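Local atomic coordinates of putative pyrroline carboxylate reductase (Streptococcus pyogenes, PDB entry 2AMF), a protein that probably catalyses the last step of proline biosynthesis, reducing 1-pyrroline-5-carboxylate to L-proline with NADPH or NADH. Residues 108-113 with 156-161; 12-17 with 113-118. All blocks are in the same frame, centred on the assembly; numbering follows the deposited sequence.

Contact 1 (108-113 with 156-161). With PRO (proline), chain S.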
loop_
_atom_site.group_PDB
_atom_site.type_symbol
_atom_site.label_atom_id
_atom_site.label_comp_id
_atom_site.label_asym_id
_atom_site.label_seq_id
_atom_site.Cartn_x
_atom_site.Cartn_y
_atom_site.Cartn_z
ATOM N N LEU E 108 -47.522 3.955 -13.539
ATOM C CA LEU E 108 -46.530 3.375 -12.619
ATOM C C LEU E 108 -45.672 4.470 -12.076
ATOM O O LEU E 108 -45.333 5.416 -12.807
ATOM C CB LEU E 108 -45.644 2.323 -13.304
ATOM C CG LEU E 108 -46.324 1.131 -13.997
ATOM C CD1 LEU E 108 -45.338 0.402 -14.875
ATOM C CD2 LEU E 108 -46.945 0.171 -12.986
ATOM N N LEU E 109 -45.335 4.348 -10.796
ATOM C CA LEU E 109 -44.514 5.339 -10.114
ATOM C C LEU E 109 -43.379 4.682 -9.376
ATOM O O LEU E 109 -43.496 3.550 -8.901
ATOM C CB LEU E 109 -45.345 6.189 -9.139
ATOM C CG LEU E 109 -46.521 6.933 -9.794
ATOM C CD1 LEU E 109 -47.829 6.182 -9.543
ATOM C CD2 LEU E 109 -46.639 8.339 -9.268
ATOM N N ARG E 110 -42.259 5.382 -9.296
ATOM C CA ARG E 110 -41.177 4.896 -8.451
ATOM C C ARG E 110 -40.938 5.812 -7.283
ATOM O O ARG E 110 -40.956 7.034 -7.431
ATOM C CB ARG E 110 -39.886 4.765 -9.241
ATOM C CG ARG E 110 -39.736 3.457 -9.918
ATOM C CD ARG E 110 -38.397 3.426 -10.630
ATOM N NE ARG E 110 -37.266 3.106 -9.748
ATOM C CZ ARG E 110 -35.990 3.151 -10.137
ATOM N NH1 ARG E 110 -35.677 3.509 -11.385
ATOM N NH2 ARG E 110 -35.018 2.832 -9.288
ATOM N N ILE E 111 -40.701 5.217 -6.123
ATOM C CA ILE E 111 -40.186 5.977 -4.987
ATOM C C ILE E 111 -38.864 5.396 -4.471
ATOM O O ILE E 111 -38.562 4.201 -4.663
ATOM C CB ILE E 111 -41.222 6.119 -3.832
ATOM C CG1 ILE E 111 -41.540 4.763 -3.186
ATOM C CG2 ILE E 111 -42.481 6.868 -4.304
ATOM C CD1 ILE E 111 -42.412 4.884 -1.906
ATOM N N MET E 112 -38.065 6.245 -3.843
ATOM C CA MET E 112 -36.885 5.767 -3.141
ATOM C C MET E 112 -36.867 6.432 -1.786
ATOM O O MET E 112 -36.441 7.577 -1.662
ATOM C CB MET E 112 -35.566 6.008 -3.921
ATOM C CG MET E 112 -34.250 5.463 -3.199
ATOM S SD MET E 112 -34.400 3.808 -2.480
ATOM C CE MET E 112 -34.666 2.840 -3.959
ATOM N N PRO E 113 -37.395 5.724 -0.776
ATOM C CA PRO E 113 -37.470 6.180 0.619
ATOM C C PRO E 113 -36.229 5.713 1.404
ATOM O O PRO E 113 -35.340 5.058 0.839
ATOM C CB PRO E 113 -38.749 5.489 1.138
ATOM C CG PRO E 113 -38.758 4.144 0.354
ATOM C CD PRO E 113 -38.013 4.392 -0.960
ATOM N N LYS E 156 -33.457 8.938 -14.477
ATOM C CA LYS E 156 -32.042 8.702 -14.784
ATOM C C LYS E 156 -31.139 8.956 -13.555
ATOM O O LYS E 156 -30.009 8.455 -13.501
ATOM C CB LYS E 156 -31.567 9.571 -15.971
ATOM C CG LYS E 156 -31.728 11.067 -15.756
ATOM C CD LYS E 156 -31.023 11.877 -16.828
ATOM C CE LYS E 156 -31.704 13.222 -17.042
ATOM N NZ LYS E 156 -31.413 14.213 -15.973
ATOM N N ASP E 157 -31.658 9.707 -12.578
ATOM C CA ASP E 157 -30.931 10.027 -11.353
ATOM C C ASP E 157 -31.321 9.142 -10.162
ATOM O O ASP E 157 -30.831 9.357 -9.037
ATOM C CB ASP E 157 -31.130 11.505 -10.999
ATOM C CG ASP E 157 -30.466 12.454 -12.005
ATOM O OD1 ASP E 157 -29.392 12.115 -12.554
ATOM O OD2 ASP E 157 -31.018 13.550 -12.249
ATOM N N PHE E 158 -32.201 8.161 -10.383
ATOM C CA PHE E 158 -32.656 7.322 -9.267
ATOM C C PHE E 158 -31.587 6.461 -8.594
ATOM O O PHE E 158 -31.642 6.289 -7.373
ATOM C CB PHE E 158 -33.887 6.481 -9.616
ATOM C CG PHE E 158 -35.175 7.052 -9.070
ATOM C CD1 PHE E 158 -35.607 8.329 -9.451
ATOM C CD2 PHE E 158 -35.940 6.324 -8.149
ATOM C CE1 PHE E 158 -36.766 8.860 -8.933
ATOM C CE2 PHE E 158 -37.116 6.833 -7.639
ATOM C CZ PHE E 158 -37.535 8.098 -8.022
ATOM N N ASP E 159 -30.613 5.945 -9.364
ATOM C CA ASP E 159 -29.578 5.076 -8.756
ATOM C C ASP E 159 -28.676 5.884 -7.814
ATOM O O ASP E 159 -28.371 5.444 -6.703
ATOM C CB ASP E 159 -28.754 4.335 -9.817
ATOM C CG ASP E 159 -29.538 3.212 -10.501
ATOM O OD1 ASP E 159 -30.628 2.805 -10.000
ATOM O OD2 ASP E 159 -29.041 2.724 -11.546
ATOM N N THR E 160 -28.298 7.079 -8.261
ATOM C CA THR E 160 -27.541 8.034 -7.469
ATOM C C THR E 160 -28.287 8.461 -6.204
ATOM O O THR E 160 -27.713 8.469 -5.117
ATOM C CB THR E 160 -27.159 9.278 -8.332
ATOM O OG1 THR E 160 -26.539 8.830 -9.538
ATOM C CG2 THR E 160 -26.192 10.216 -7.586
ATOM N N PHE E 161 -29.569 8.788 -6.341
ATOM C CA PHE E 161 -30.396 9.121 -5.183
ATOM C C PHE E 161 -30.479 7.949 -4.204
ATOM O O PHE E 161 -30.424 8.147 -2.982
ATOM C CB PHE E 161 -31.802 9.524 -5.623
ATOM C CG PHE E 161 -32.626 10.146 -4.532
ATOM C CD1 PHE E 161 -32.707 11.536 -4.414
ATOM C CD2 PHE E 161 -33.326 9.348 -3.627
ATOM C CE1 PHE E 161 -33.477 12.107 -3.428
ATOM C CE2 PHE E 161 -34.087 9.906 -2.634
ATOM C CZ PHE E 161 -34.172 11.298 -2.527
HETATM N N PRO S . -34.263 1.151 3.337
HETATM C CA PRO S . -34.317 0.523 2.022
HETATM C C PRO S . -35.059 1.246 0.871
HETATM O O PRO S . -34.982 2.459 0.677
HETATM C CB PRO S . -34.870 -0.875 2.338
HETATM C CG PRO S . -34.269 -1.173 3.743
HETATM C CD PRO S . -33.791 0.178 4.330
HETATM O OXT PRO S . -35.740 0.619 0.059
HETATM O O HOH W 1 -32.479 2.806 -7.890
HETATM O O HOH W 2 -32.753 2.956 -11.362
#
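The joint between the nucleotide-binding sheet and the long helical part of the subunit is made here by R110 and M112 of strand 108-112, which meet F158 and F161 in the first turn of helix 158-185. F158 lies over one face of the R110 guanidinium: its CD2 comes within 3.7 Å of R110 CZ, displaced toward the rim of the group. The two planes are 51° apart, a tilted cover and not a parallel stack. The arginine bends at chi3 (81°) but keeps running outward, antiparallel to the phenylalanine.

The outer end of the ring reaches the strand backbone, with F158 CZ 3.6 Å from R110 O. Two waters lie in the guanidinium plane at its edge. Water 1 accepts a weak bond from R110 NH2 and donates to D159 OD1 at 2.8 Å, while water 2 is 3.0 Å from R110 NH1 and also donates to that carboxylate oxygen. D159 is therefore coupled to the arginine through solvent, whereas E155 forms a salt bridge with NH1.

In this Rossmann-type architecture the C-terminal end of a central strand faces the ligand site, and M112 occupies that end. Since M112 CG lies opposite the backbone N (chi1 -179°), CB and CG lie beside F161, CG being 4.0 Å from F161 CD2. Further bends then carry SD away to 3.5 Å from O of the bound proline. F161 CE2 meets M112 O at the edge of the ring, 3.5 Å away, and I196 of the second subunit packs on the same phenylalanine.

Contact 2 (12-17 with 113-118). With PRO (proline), chain S.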
loop_
_atom_site.group_PDB
_atom_site.type_symbol
_atom_site.label_atom_id
_atom_site.label_comp_id
_atom_site.label_asym_id
_atom_site.label_seq_id
_atom_site.Cartn_x
_atom_site.Cartn_y
_atom_site.Cartn_z
ATOM N N GLY E 12 -41.558 -5.858 4.203
ATOM C CA GLY E 12 -40.353 -6.032 4.966
ATOM C C GLY E 12 -40.145 -4.809 5.820
ATOM O O GLY E 12 -41.099 -4.131 6.225
ATOM N N LYS E 13 -38.877 -4.512 6.062
ATOM C CA LYS E 13 -38.504 -3.427 6.944
ATOM C C LYS E 13 -38.915 -2.045 6.411
ATOM O O LYS E 13 -39.447 -1.218 7.173
ATOM C CB LYS E 13 -37.003 -3.514 7.265
ATOM C CG LYS E 13 -36.661 -4.807 8.024
ATOM C CD LYS E 13 -35.380 -4.709 8.832
ATOM C CE LYS E 13 -35.395 -5.678 10.024
ATOM N NZ LYS E 13 -36.037 -5.067 11.254
ATOM N N MET E 14 -38.676 -1.817 5.117
ATOM C CA MET E 14 -38.950 -0.518 4.488
ATOM C C MET E 14 -40.458 -0.281 4.367
ATOM O O MET E 14 -40.953 0.767 4.776
ATOM C CB MET E 14 -38.237 -0.385 3.136
ATOM C CG MET E 14 -38.077 1.077 2.600
ATOM S SD MET E 14 -37.352 2.332 3.691
ATOM C CE MET E 14 -38.852 3.199 4.154
ATOM N N ALA E 15 -41.186 -1.274 3.868
ATOM C CA ALA E 15 -42.645 -1.186 3.817
ATOM C C ALA E 15 -43.271 -0.947 5.202
ATOM O O ALA E 15 -44.203 -0.136 5.327
ATOM C CB ALA E 15 -43.237 -2.403 3.147
ATOM N N SER E 16 -42.752 -1.628 6.229
ATOM C CA SER E 16 -43.228 -1.424 7.611
ATOM C C SER E 16 -43.007 0.011 8.059
ATOM O O SER E 16 -43.906 0.639 8.626
ATOM C CB SER E 16 -42.532 -2.355 8.599
ATOM O OG SER E 16 -42.723 -3.705 8.224
ATOM N N ALA E 17 -41.811 0.526 7.787
ATOM C CA ALA E 17 -41.464 1.900 8.149
ATOM C C ALA E 17 -42.422 2.957 7.572
ATOM O O ALA E 17 -42.707 3.932 8.243
ATOM C CB ALA E 17 -39.983 2.209 7.790
ATOM N N PRO E 113 -37.395 5.724 -0.776
ATOM C CA PRO E 113 -37.470 6.180 0.619
ATOM C C PRO E 113 -36.229 5.713 1.404
ATOM O O PRO E 113 -35.340 5.058 0.839
ATOM C CB PRO E 113 -38.749 5.489 1.138
ATOM C CG PRO E 113 -38.758 4.144 0.354
ATOM C CD PRO E 113 -38.013 4.392 -0.960
ATOM N N ASN E 114 -36.153 6.087 2.674
ATOM C CA ASN E 114 -35.126 5.551 3.545
ATOM C C ASN E 114 -35.733 5.257 4.912
ATOM O O ASN E 114 -36.883 5.620 5.181
ATOM C CB ASN E 114 -33.874 6.450 3.615
ATOM C CG ASN E 114 -34.142 7.791 4.262
ATOM O OD1 ASN E 114 -34.942 7.890 5.173
ATOM N ND2 ASN E 114 -33.487 8.829 3.784
ATOM N N MET E 115 -34.968 4.584 5.757
ATOM C CA MET E 115 -35.447 4.095 7.050
ATOM C C MET E 115 -35.920 5.204 8.007
ATOM O O MET E 115 -36.624 4.928 8.972
ATOM C CB MET E 115 -34.336 3.255 7.680
ATOM C CG MET E 115 -34.740 2.234 8.752
ATOM S SD MET E 115 -36.078 1.029 8.549
ATOM C CE MET E 115 -36.296 0.591 6.858
ATOM N N ASN E 116 -35.565 6.458 7.719
ATOM C CA ASN E 116 -36.039 7.581 8.516
ATOM C C ASN E 116 -37.560 7.834 8.410
ATOM O O ASN E 116 -38.143 8.580 9.214
ATOM C CB ASN E 116 -35.198 8.826 8.229
ATOM C CG ASN E 116 -33.717 8.619 8.578
ATOM O OD1 ASN E 116 -32.828 9.166 7.923
ATOM N ND2 ASN E 116 -33.456 7.804 9.584
ATOM N N ALA E 117 -38.189 7.192 7.423
ATOM C CA ALA E 117 -39.642 7.053 7.372
ATOM C C ALA E 117 -40.211 6.627 8.729
ATOM O O ALA E 117 -41.340 6.990 9.059
ATOM C CB ALA E 117 -40.049 6.056 6.270
ATOM N N GLN E 118 -39.414 5.890 9.512
ATOM C CA GLN E 118 -39.770 5.443 10.878
ATOM C C GLN E 118 -40.194 6.572 11.815
ATOM O O GLN E 118 -41.063 6.380 12.668
ATOM C CB GLN E 118 -38.610 4.706 11.550
ATOM C CG GLN E 118 -38.314 3.336 10.962
ATOM C CD GLN E 118 -37.320 2.525 11.805
ATOM O OE1 GLN E 118 -36.298 3.042 12.270
ATOM N NE2 GLN E 118 -37.616 1.240 11.983
HETATM N N PRO S . -34.263 1.151 3.337
HETATM C CA PRO S . -34.317 0.523 2.022
HETATM C C PRO S . -35.059 1.246 0.871
HETATM O O PRO S . -34.982 2.459 0.677
HETATM C CB PRO S . -34.870 -0.875 2.338
HETATM C CG PRO S . -34.269 -1.173 3.743
HETATM C CD PRO S . -33.791 0.178 4.330
HETATM O OXT PRO S . -35.740 0.619 0.059
#
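M14 lays its thioether over one face of the peptide that joins N114 to M115: SD stands almost directly above N114 C at 3.6 Å, and CE is 3.3 Å from N114 O on the same side. That carbonyl also accepts the backbone N-H of A117. A second flat group, the carboxylate of the bound proline, has M14 CG over one of its faces, 3.5 Å from C of the ligand. Its atom O is 2.6 Å from P113 O, a separation of two oxygens at which the acid group probably holds a proton and donates it. The carbonyl of G12 is gripped from opposite faces by S16 N and S16 OG, the hydroxyl bond being 2.6 Å long.

The methionine reaches these groups because its CG is anti to the backbone N (chi1 -161°) and the chain then bends twice, bringing CE against both P113 CB and A117 CB. M115 sends its own methyl the other way across the gap, to rest near K13 O and M14 SD and 3.6 Å from CD of the ligand.

This is the start of the helix that follows the glycine-rich turn of a Rossmann fold; G12 is the N-cap of helix 13-23, and K13 and M14 are seen to bind NADP(+). The loop 113-118 opens with an Asx turn, in which N116 N donates to N114 OD1, while N114 ND2 is bonded to A165 O. One turn further along the helix, A17 CB packs against Q118 CG at 3.8 Å and against A117 CB. I222 of the second subunit packs on M115, and F218 of that subunit on Q118.

How the contacts relate
Contacts 1 and 2 are joined by P113, the residue at which strand 108-112 gives way to the loop, and their centres are 15 Å apart. Both reach the same bound proline, contact 1 through the sulfur of M112 and contact 2 through M14, P113 and M115. The side chains of M112 and M14 approach to about 7 Å, and M112 comes within about 4 Å of A91, another NADP(+)-binding residue. Because they share P113, the continuous run 108-118 touches the start of helix 13-23 with its loop end and helix 158-185 with its strand. Each contact also touches the second subunit, contact 1 through segment 156-161 and contact 2 through loop 113-118.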